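Local coordinates for interferon-activable protein 202 (Mus musculus, PDB 4L5R), which binds double-stranded DNA without sequence specificity and restrains the AIM2 inflammasome, probably by sequestering cytoplasmic DNA, at residues K108-D120 with F143-V155. Sequence-based numbering, arbitrary orientation.
Sequences KETLKISKIKELD and FKIKDNEDNIKVV
Asp147, at the start of the hairpin loop between strands 141-146 and 151-156, reaches over to the short helix 113-116 and takes the first backbone N-H of that helix. Ile113 N donates to Asp147 OD2 over 2.7 Å, almost straight at 175°, on the syn lone pair. The other oxygen faces its own loop: Asp147 OD1 receives Glu149 N in an Asx turn, extended to an Asx motif by Asp150 N, and these bonds fix the carboxylate's rotation. Two waters finish the join, one linking OD2 to Leu111 O, the other linking OD1 to Ser114 N. With an alanine in place of Asp147, Ile113 N would probably lose its acceptor, and the loop its Asx bonds and water links, leaving it less firmly held.

Ile113 carries the apolar part. Ile113 CB lies 3.5 Å from Asp147 OD2, and Ile113 CG1 comes slightly closer to that oxygen. Ile113 CG2, anti to the backbone N, settles 3.9 Å from Ile152 CB, while Ile113 CD1 ends 3.6 Å from Lys146 CA, close to the hairpin backbone.

One turn on, the extended Lys117 brings NZ to two acceptors: Lys117 NZ meets Asn151 O at 2.9 Å, nearly head-on to the carbonyl (172°), and forms a salt bridge with Asp150 OD2 from above the carboxylate plane.

The helix thus sits against the end of a hairpin in the second OB-fold barrel of this HIN domain. Ile116 packs on Phe129 of strand 124-136, Ile152 on Leu187 of strand 186-188, and farther along strand 151-156 Lys153 pairs with a DNA phosphate.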
loop_
_atom_site.group_PDB
_atom_site.type_symbol
_atom_site.label_atom_id
_atom_site.label_comp_id
_atom_site.label_asym_id
_atom_site.label_seq_id
_atom_site.Cartn_x
_atom_site.Cartn_y
_atom_site.Cartn_z
ATOM N N LYS A 108 -0.525 -0.200 11.860
ATOM C CA LYS A 108 0.532 0.811 11.905
ATOM C C LYS A 108 1.908 0.200 12.073
ATOM O O LYS A 108 2.917 0.882 11.912
ATOM C CB LYS A 108 0.281 1.804 13.048
ATOM C CG LYS A 108 -0.996 2.620 12.865
ATOM C CD LYS A 108 -1.001 3.887 13.713
ATOM C CE LYS A 108 -1.209 3.590 15.186
ATOM N NZ LYS A 108 -1.461 4.843 15.955
ATOM N N GLU A 109 1.952 -1.083 12.419
ATOM C CA GLU A 109 3.226 -1.717 12.699
ATOM C C GLU A 109 3.937 -2.197 11.436
ATOM O O GLU A 109 3.315 -2.457 10.409
ATOM C CB GLU A 109 3.042 -2.861 13.704
ATOM C CG GLU A 109 2.831 -2.352 15.125
ATOM C CD GLU A 109 2.531 -3.460 16.111
ATOM O OE1 GLU A 109 2.169 -4.573 15.664
ATOM O OE2 GLU A 109 2.658 -3.213 17.331
ATOM N N THR A 110 5.257 -2.293 11.509
ATOM C CA THR A 110 6.012 -2.850 10.410
ATOM C C THR A 110 6.586 -4.194 10.825
ATOM O O THR A 110 7.129 -4.330 11.914
ATOM C CB THR A 110 7.150 -1.907 9.980
ATOM O OG1 THR A 110 6.585 -0.703 9.448
ATOM C CG2 THR A 110 8.008 -2.575 8.924
ATOM N N LEU A 111 6.424 -5.192 9.964
ATOM C CA LEU A 111 6.986 -6.514 10.198
ATOM C C LEU A 111 8.506 -6.466 10.267
ATOM O O LEU A 111 9.158 -5.693 9.543
ATOM C CB LEU A 111 6.623 -7.433 9.038
ATOM C CG LEU A 111 5.227 -7.999 8.896
ATOM C CD1 LEU A 111 5.250 -8.965 7.733
ATOM C CD2 LEU A 111 4.821 -8.715 10.182
ATOM N N LYS A 112 9.070 -7.314 11.119
ATOM C CA LYS A 112 10.514 -7.518 11.148
ATOM C C LYS A 112 11.023 -7.995 9.784
ATOM O O LYS A 112 10.386 -8.809 9.107
ATOM C CB LYS A 112 10.886 -8.543 12.222
ATOM C CG LYS A 112 10.746 -8.047 13.654
ATOM C CD LYS A 112 11.620 -6.838 13.923
ATOM C CE LYS A 112 11.694 -6.541 15.413
ATOM N NZ LYS A 112 12.465 -5.300 15.697
ATOM N N ILE A 113 12.174 -7.477 9.386
ATOM C CA ILE A 113 12.774 -7.864 8.123
ATOM C C ILE A 113 13.045 -9.363 8.050
ATOM O O ILE A 113 12.828 -9.989 7.005
ATOM C CB ILE A 113 14.042 -7.044 7.857
ATOM C CG1 ILE A 113 13.635 -5.602 7.527
ATOM C CG2 ILE A 113 14.861 -7.650 6.709
ATOM C CD1 ILE A 113 14.816 -4.679 7.293
ATOM N N SER A 114 13.494 -9.954 9.158
ATOM C CA SER A 114 13.727 -11.383 9.136
ATOM C C SER A 114 12.410 -12.115 8.848
ATOM O O SER A 114 12.408 -13.108 8.124
ATOM C CB SER A 114 14.433 -11.886 10.410
ATOM O OG SER A 114 13.638 -11.680 11.563
ATOM N N LYS A 115 11.285 -11.603 9.358
ATOM C CA LYS A 115 9.987 -12.226 9.099
ATOM C C LYS A 115 9.520 -11.968 7.662
ATOM O O LYS A 115 8.900 -12.832 7.028
ATOM C CB LYS A 115 8.928 -11.739 10.099
ATOM C CG LYS A 115 9.038 -12.357 11.499
ATOM C CD LYS A 115 8.696 -13.843 11.488
ATOM N N ILE A 116 9.806 -10.778 7.150
ATOM C CA ILE A 116 9.464 -10.480 5.768
ATOM C C ILE A 116 10.082 -11.513 4.826
ATOM O O ILE A 116 9.408 -12.010 3.906
ATOM C CB ILE A 116 9.884 -9.041 5.376
ATOM C CG1 ILE A 116 8.913 -8.028 6.005
ATOM C CG2 ILE A 116 9.918 -8.884 3.859
ATOM C CD1 ILE A 116 9.402 -6.579 5.933
ATOM N N LYS A 117 11.345 -11.868 5.091
ATOM C CA LYS A 117 12.100 -12.769 4.227
ATOM C C LYS A 117 11.511 -14.176 4.134
ATOM O O LYS A 117 11.809 -14.922 3.199
ATOM C CB LYS A 117 13.569 -12.827 4.670
ATOM C CG LYS A 117 14.353 -11.519 4.420
ATOM C CD LYS A 117 15.806 -11.648 4.879
ATOM C CE LYS A 117 16.607 -10.381 4.583
ATOM N NZ LYS A 117 18.038 -10.522 4.983
ATOM N N GLU A 118 10.674 -14.538 5.095
ATOM C CA GLU A 118 10.082 -15.875 5.117
ATOM C C GLU A 118 8.788 -15.973 4.308
ATOM O O GLU A 118 8.271 -17.071 4.087
ATOM C CB GLU A 118 9.837 -16.314 6.560
ATOM C CG GLU A 118 11.113 -16.414 7.393
ATOM N N LEU A 119 8.262 -14.830 3.868
ATOM C CA LEU A 119 7.016 -14.821 3.103
ATOM C C LEU A 119 7.243 -15.349 1.689
ATOM O O LEU A 119 8.387 -15.475 1.253
ATOM C CB LEU A 119 6.405 -13.418 3.062
ATOM C CG LEU A 119 6.095 -12.813 4.434
ATOM C CD1 LEU A 119 5.503 -11.422 4.291
ATOM C CD2 LEU A 119 5.158 -13.729 5.225
ATOM N N ASP A 120 6.155 -15.664 0.989
ATOM C CA ASP A 120 6.225 -16.176 -0.382
ATOM C C ASP A 120 6.687 -15.088 -1.340
ATOM O O ASP A 120 6.348 -13.921 -1.159
ATOM C CB ASP A 120 4.850 -16.657 -0.855
ATOM C CG ASP A 120 4.355 -17.891 -0.110
ATOM O OD1 ASP A 120 5.180 -18.627 0.470
ATOM O OD2 ASP A 120 3.129 -18.132 -0.129
ATOM N N PHE A 143 18.351 0.864 -2.048
ATOM C CA PHE A 143 18.492 1.210 -0.643
ATOM C C PHE A 143 18.924 -0.052 0.074
ATOM O O PHE A 143 18.586 -1.152 -0.348
ATOM C CB PHE A 143 17.150 1.615 -0.025
ATOM C CG PHE A 143 16.524 2.843 -0.623
ATOM C CD1 PHE A 143 15.726 2.749 -1.750
ATOM C CD2 PHE A 143 16.706 4.084 -0.038
ATOM C CE1 PHE A 143 15.124 3.867 -2.290
ATOM C CE2 PHE A 143 16.105 5.223 -0.582
ATOM C CZ PHE A 143 15.316 5.110 -1.706
ATOM N N LYS A 144 19.675 0.116 1.151
ATOM C CA LYS A 144 19.814 -0.953 2.128
ATOM C C LYS A 144 19.016 -0.484 3.329
ATOM O O LYS A 144 19.370 0.521 3.965
ATOM C CB LYS A 144 21.287 -1.139 2.502
ATOM C CG LYS A 144 21.525 -2.203 3.555
ATOM C CD LYS A 144 23.024 -2.308 3.859
ATOM C CE LYS A 144 23.307 -3.320 4.946
ATOM N NZ LYS A 144 24.780 -3.378 5.262
ATOM N N ILE A 145 17.908 -1.166 3.612
ATOM C CA ILE A 145 17.130 -0.839 4.793
ATOM C C ILE A 145 17.395 -1.868 5.894
ATOM O O ILE A 145 17.876 -2.963 5.626
ATOM C CB ILE A 145 15.625 -0.760 4.492
ATOM C CG1 ILE A 145 15.101 -2.080 3.909
ATOM C CG2 ILE A 145 15.340 0.403 3.530
ATOM C CD1 ILE A 145 13.538 -2.175 3.870
ATOM N N LYS A 146 17.088 -1.506 7.132
ATOM C CA LYS A 146 17.400 -2.378 8.255
ATOM C C LYS A 146 16.457 -2.127 9.415
ATOM O O LYS A 146 15.823 -1.073 9.504
ATOM C CB LYS A 146 18.833 -2.125 8.725
ATOM C CG LYS A 146 19.046 -0.728 9.283
ATOM C CD LYS A 146 20.400 -0.606 9.957
ATOM C CE LYS A 146 20.630 0.801 10.481
ATOM N NZ LYS A 146 21.918 0.911 11.231
ATOM N N ASP A 147 16.368 -3.114 10.297
ATOM C CA ASP A 147 15.808 -2.912 11.617
ATOM C C ASP A 147 16.854 -3.455 12.600
ATOM O O ASP A 147 17.979 -3.756 12.198
ATOM C CB ASP A 147 14.419 -3.562 11.762
ATOM C CG ASP A 147 14.400 -5.051 11.409
ATOM O OD1 ASP A 147 15.412 -5.747 11.650
ATOM O OD2 ASP A 147 13.349 -5.542 10.919
ATOM N N ASN A 148 16.490 -3.568 13.871
ATOM C CA ASN A 148 17.442 -3.968 14.900
ATOM C C ASN A 148 18.116 -5.322 14.656
ATOM O O ASN A 148 19.210 -5.574 15.161
ATOM C CB ASN A 148 16.774 -3.944 16.281
ATOM C CG ASN A 148 15.392 -4.583 16.275
ATOM O OD1 ASN A 148 15.160 -5.588 15.602
ATOM N ND2 ASN A 148 14.462 -3.990 17.021
ATOM N N GLU A 149 17.472 -6.185 13.873
ATOM C CA GLU A 149 17.942 -7.563 13.737
ATOM C C GLU A 149 18.385 -7.992 12.326
ATOM O O GLU A 149 19.113 -8.969 12.181
ATOM C CB GLU A 149 16.908 -8.543 14.338
ATOM C CG GLU A 149 16.729 -8.365 15.850
ATOM C CD GLU A 149 15.666 -9.276 16.460
ATOM O OE1 GLU A 149 14.619 -9.485 15.811
ATOM O OE2 GLU A 149 15.878 -9.778 17.595
ATOM N N ASP A 150 17.978 -7.254 11.294
ATOM C CA ASP A 150 18.286 -7.641 9.918
ATOM C C ASP A 150 18.263 -6.481 8.907
ATOM O O ASP A 150 17.869 -5.366 9.238
ATOM C CB ASP A 150 17.348 -8.770 9.467
ATOM C CG ASP A 150 17.953 -9.629 8.361
ATOM O OD1 ASP A 150 19.144 -9.426 8.029
ATOM O OD2 ASP A 150 17.240 -10.511 7.830
ATOM N N ASN A 151 18.712 -6.758 7.688
ATOM C CA ASN A 151 18.696 -5.760 6.618
ATOM C C ASN A 151 18.279 -6.409 5.310
ATOM O O ASN A 151 18.322 -7.629 5.178
ATOM C CB ASN A 151 20.059 -5.086 6.478
ATOM C CG ASN A 151 21.158 -6.068 6.133
ATOM O OD1 ASN A 151 21.238 -6.548 5.005
ATOM N ND2 ASN A 151 22.004 -6.382 7.110
ATOM N N ILE A 152 17.856 -5.597 4.344
ATOM C CA ILE A 152 17.429 -6.131 3.066
ATOM C C ILE A 152 17.580 -5.041 2.004
ATOM O O ILE A 152 17.497 -3.851 2.303
ATOM C CB ILE A 152 15.973 -6.675 3.136
ATOM C CG1 ILE A 152 15.621 -7.457 1.862
ATOM C CG2 ILE A 152 14.992 -5.556 3.416
ATOM C CD1 ILE A 152 14.248 -8.146 1.883
ATOM N N LYS A 153 17.834 -5.450 0.770
ATOM C CA LYS A 153 17.974 -4.489 -0.325
ATOM C C LYS A 153 16.613 -4.097 -0.899
ATOM O O LYS A 153 15.747 -4.947 -1.092
ATOM C CB LYS A 153 18.837 -5.090 -1.425
ATOM C CG LYS A 153 19.176 -4.144 -2.550
ATOM C CD LYS A 153 19.650 -4.955 -3.739
ATOM C CE LYS A 153 20.813 -4.310 -4.415
ATOM N NZ LYS A 153 21.286 -5.197 -5.509
ATOM N N VAL A 154 16.432 -2.807 -1.158
ATOM C CA VAL A 154 15.242 -2.315 -1.841
ATOM C C VAL A 154 15.656 -1.814 -3.217
ATOM O O VAL A 154 16.591 -1.016 -3.338
ATOM C CB VAL A 154 14.573 -1.173 -1.058
ATOM C CG1 VAL A 154 13.354 -0.634 -1.816
ATOM C CG2 VAL A 154 14.154 -1.673 0.352
ATOM N N VAL A 155 14.970 -2.309 -4.242
ATOM C CA VAL A 155 15.197 -1.906 -5.623
ATOM C C VAL A 155 13.996 -1.152 -6.182
ATOM O O VAL A 155 12.913 -1.724 -6.350
ATOM C CB VAL A 155 15.534 -3.128 -6.520
ATOM C CG1 VAL A 155 15.669 -2.708 -7.990
ATOM C CG2 VAL A 155 16.843 -3.808 -6.035
HETATM O O HOH W 1 11.199 -4.041 10.356
HETATM O O HOH W 2 14.471 -8.477 11.393
#